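PDB 4V2X: endo-beta-1,4-glucanase (cellulase B), which probably hydrolyses beta-1,4-linked glucan chains, acting on xyloglucan and mixed-linkage beta-1,3-1,4-glucans, with its family 46 carbohydrate-binding module contributing to the breakdown. Local coordinates for residues A[135-140]-A[184-189]. Sequence-based numbering, arbitrary orientation.
Sequences VVQWAL and KDYPTK
NZ of K189 has a salt bridge to D143, a cation-pi contact with Y145 and a weak bond, 3.1 Å long, to a water that donates to the backbone O of L140 at 3.0 Å, a water link across the contact whose K189 leg is the weak one. This lies at the N-terminal end of the strands of the (beta/alpha)8 barrel of the family 5 glycosidase domain, where the end of helix 126-141 meets the loop carrying the chain from helix 165-183 into strand 190-193. A bend at chi3 (75°) in an otherwise extended K189 chain brings the amine round to this spot. Q137, its chain extended beyond CG, sends NE2 to OH of Y186 at 3.2 Å, a bent bond (146°) whose hydroxyl is less surely placed. V136 adds CG1, obliquely placed 4.1 Å from CE2 of Y186, and F183 meets that ring edge-to-face. R236 holds the loop's backbone, bonding to O of Y186 and O of P187. Cutting Y186 back to an alanine would probably open a gap beside CD1 of L140 and CG1 of V136, and might cost the Q137 amide a partner. L140 spreads its two methyls along the loop. CD1 of L140 lies at the edge of the Y186 ring, near its plane, 3.9 Å from CD2 of Y186, and also packs on P187, while CD2 of L140 rests 4.0 Å from CB of K189.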
loop_
_atom_site.group_PDB
_atom_site.type_symbol
_atom_site.label_atom_id
_atom_site.label_comp_id
_atom_site.label_asym_id
_atom_site.label_seq_id
_atom_site.Cartn_x
_atom_site.Cartn_y
_atom_site.Cartn_z
ATOM N N VAL A 135 -30.069 -18.530 14.565
ATOM C CA VAL A 135 -29.038 -18.586 15.599
ATOM C C VAL A 135 -28.581 -17.176 15.998
ATOM O O VAL A 135 -28.396 -16.891 17.181
ATOM C CB VAL A 135 -27.861 -19.471 15.166
ATOM C CG1 VAL A 135 -26.812 -19.510 16.260
ATOM C CG2 VAL A 135 -28.353 -20.884 14.857
ATOM N N VAL A 136 -28.436 -16.285 15.023
ATOM C CA VAL A 136 -28.133 -14.884 15.309
ATOM C C VAL A 136 -29.191 -14.299 16.248
ATOM O O VAL A 136 -28.846 -13.666 17.249
ATOM C CB VAL A 136 -28.023 -14.040 14.017
ATOM C CG1 VAL A 136 -27.978 -12.547 14.336
ATOM C CG2 VAL A 136 -26.787 -14.448 13.221
ATOM N N GLN A 137 -30.463 -14.533 15.929
ATOM C CA GLN A 137 -31.571 -14.029 16.753
ATOM C C GLN A 137 -31.542 -14.584 18.171
ATOM O O GLN A 137 -31.747 -13.841 19.128
ATOM C CB GLN A 137 -32.926 -14.341 16.109
ATOM C CG GLN A 137 -33.191 -13.558 14.837
ATOM C CD GLN A 137 -34.561 -13.843 14.252
ATOM O OE1 GLN A 137 -35.498 -14.179 14.970
ATOM N NE2 GLN A 137 -34.686 -13.692 12.942
ATOM N N TRP A 138 -31.304 -15.884 18.308
ATOM C CA TRP A 138 -31.220 -16.498 19.636
ATOM C C TRP A 138 -30.124 -15.856 20.480
ATOM O O TRP A 138 -30.320 -15.568 21.659
ATOM C CB TRP A 138 -30.944 -17.997 19.540
ATOM C CG TRP A 138 -32.114 -18.837 19.129
ATOM C CD1 TRP A 138 -33.444 -18.543 19.282
ATOM C CD2 TRP A 138 -32.059 -20.141 18.541
ATOM N NE1 TRP A 138 -34.216 -19.579 18.813
ATOM C CE2 TRP A 138 -33.390 -20.569 18.348
ATOM C CE3 TRP A 138 -31.015 -20.989 18.150
ATOM C CZ2 TRP A 138 -33.702 -21.806 17.782
ATOM C CZ3 TRP A 138 -31.329 -22.217 17.586
ATOM C CH2 TRP A 138 -32.665 -22.611 17.405
ATOM N N ALA A 139 -28.960 -15.661 19.870
ATOM C CA ALA A 139 -27.846 -15.012 20.548
ATOM C C ALA A 139 -28.202 -13.589 20.973
ATOM O O ALA A 139 -27.927 -13.183 22.105
ATOM C CB ALA A 139 -26.629 -15.000 19.638
ATOM N N LEU A 140 -28.812 -12.831 20.067
ATOM C CA LEU A 140 -29.213 -11.458 20.386
ATOM C C LEU A 140 -30.270 -11.454 21.499
ATOM O O LEU A 140 -30.234 -10.599 22.383
ATOM C CB LEU A 140 -29.719 -10.715 19.147
ATOM C CG LEU A 140 -28.698 -10.395 18.049
ATOM C CD1 LEU A 140 -29.395 -9.905 16.788
ATOM C CD2 LEU A 140 -27.678 -9.371 18.526
ATOM N N LYS A 184 -29.647 -5.532 7.622
ATOM C CA LYS A 184 -29.488 -4.083 7.795
ATOM C C LYS A 184 -30.231 -3.494 8.992
ATOM O O LYS A 184 -29.737 -2.550 9.613
ATOM C CB LYS A 184 -29.871 -3.320 6.517
ATOM C CG LYS A 184 -31.345 -3.357 6.141
ATOM C CD LYS A 184 -31.554 -2.734 4.769
ATOM C CE LYS A 184 -32.931 -3.059 4.211
ATOM N NZ LYS A 184 -34.007 -2.575 5.114
ATOM N N ASP A 185 -31.397 -4.046 9.324
ATOM C CA ASP A 185 -32.208 -3.513 10.427
ATOM C C ASP A 185 -31.974 -4.215 11.770
ATOM O O ASP A 185 -32.632 -3.896 12.757
ATOM C CB ASP A 185 -33.695 -3.559 10.055
ATOM C CG ASP A 185 -34.034 -2.625 8.910
ATOM O OD1 ASP A 185 -33.560 -1.471 8.916
ATOM O OD2 ASP A 185 -34.769 -3.047 8.000
ATOM N N TYR A 186 -31.027 -5.149 11.812
ATOM C CA TYR A 186 -30.685 -5.849 13.056
ATOM C C TYR A 186 -29.963 -4.918 14.025
ATOM O O TYR A 186 -29.290 -3.989 13.591
ATOM C CB TYR A 186 -29.813 -7.073 12.771
ATOM C CG TYR A 186 -30.610 -8.285 12.369
ATOM C CD1 TYR A 186 -31.473 -8.249 11.276
ATOM C CD2 TYR A 186 -30.502 -9.474 13.078
ATOM C CE1 TYR A 186 -32.216 -9.358 10.914
ATOM C CE2 TYR A 186 -31.232 -10.589 12.719
ATOM C CZ TYR A 186 -32.083 -10.526 11.636
ATOM O OH TYR A 186 -32.816 -11.631 11.293
ATOM N N PRO A 187 -30.096 -5.170 15.340
ATOM C CA PRO A 187 -29.395 -4.359 16.340
ATOM C C PRO A 187 -27.900 -4.283 16.054
ATOM O O PRO A 187 -27.336 -5.229 15.501
ATOM C CB PRO A 187 -29.635 -5.117 17.645
ATOM C CG PRO A 187 -30.885 -5.895 17.416
ATOM C CD PRO A 187 -30.896 -6.243 15.959
ATOM N N THR A 188 -27.266 -3.176 16.430
ATOM C CA THR A 188 -25.835 -2.996 16.152
ATOM C C THR A 188 -24.933 -3.902 16.996
ATOM O O THR A 188 -23.719 -3.909 16.799
ATOM C CB THR A 188 -25.394 -1.534 16.336
ATOM O OG1 THR A 188 -25.741 -1.081 17.649
ATOM C CG2 THR A 188 -26.068 -0.654 15.290
ATOM N N LYS A 189 -25.522 -4.660 17.921
ATOM C CA LYS A 189 -24.795 -5.722 18.629
ATOM C C LYS A 189 -24.409 -6.866 17.682
ATOM O O LYS A 189 -23.551 -7.690 18.021
ATOM C CB LYS A 189 -25.612 -6.248 19.807
ATOM C CG LYS A 189 -25.789 -5.197 20.894
ATOM C CD LYS A 189 -26.563 -5.720 22.086
ATOM C CE LYS A 189 -25.718 -6.637 22.942
ATOM N NZ LYS A 189 -26.419 -6.948 24.218
HETATM O O HOH W 1 -28.020 -8.615 22.138
#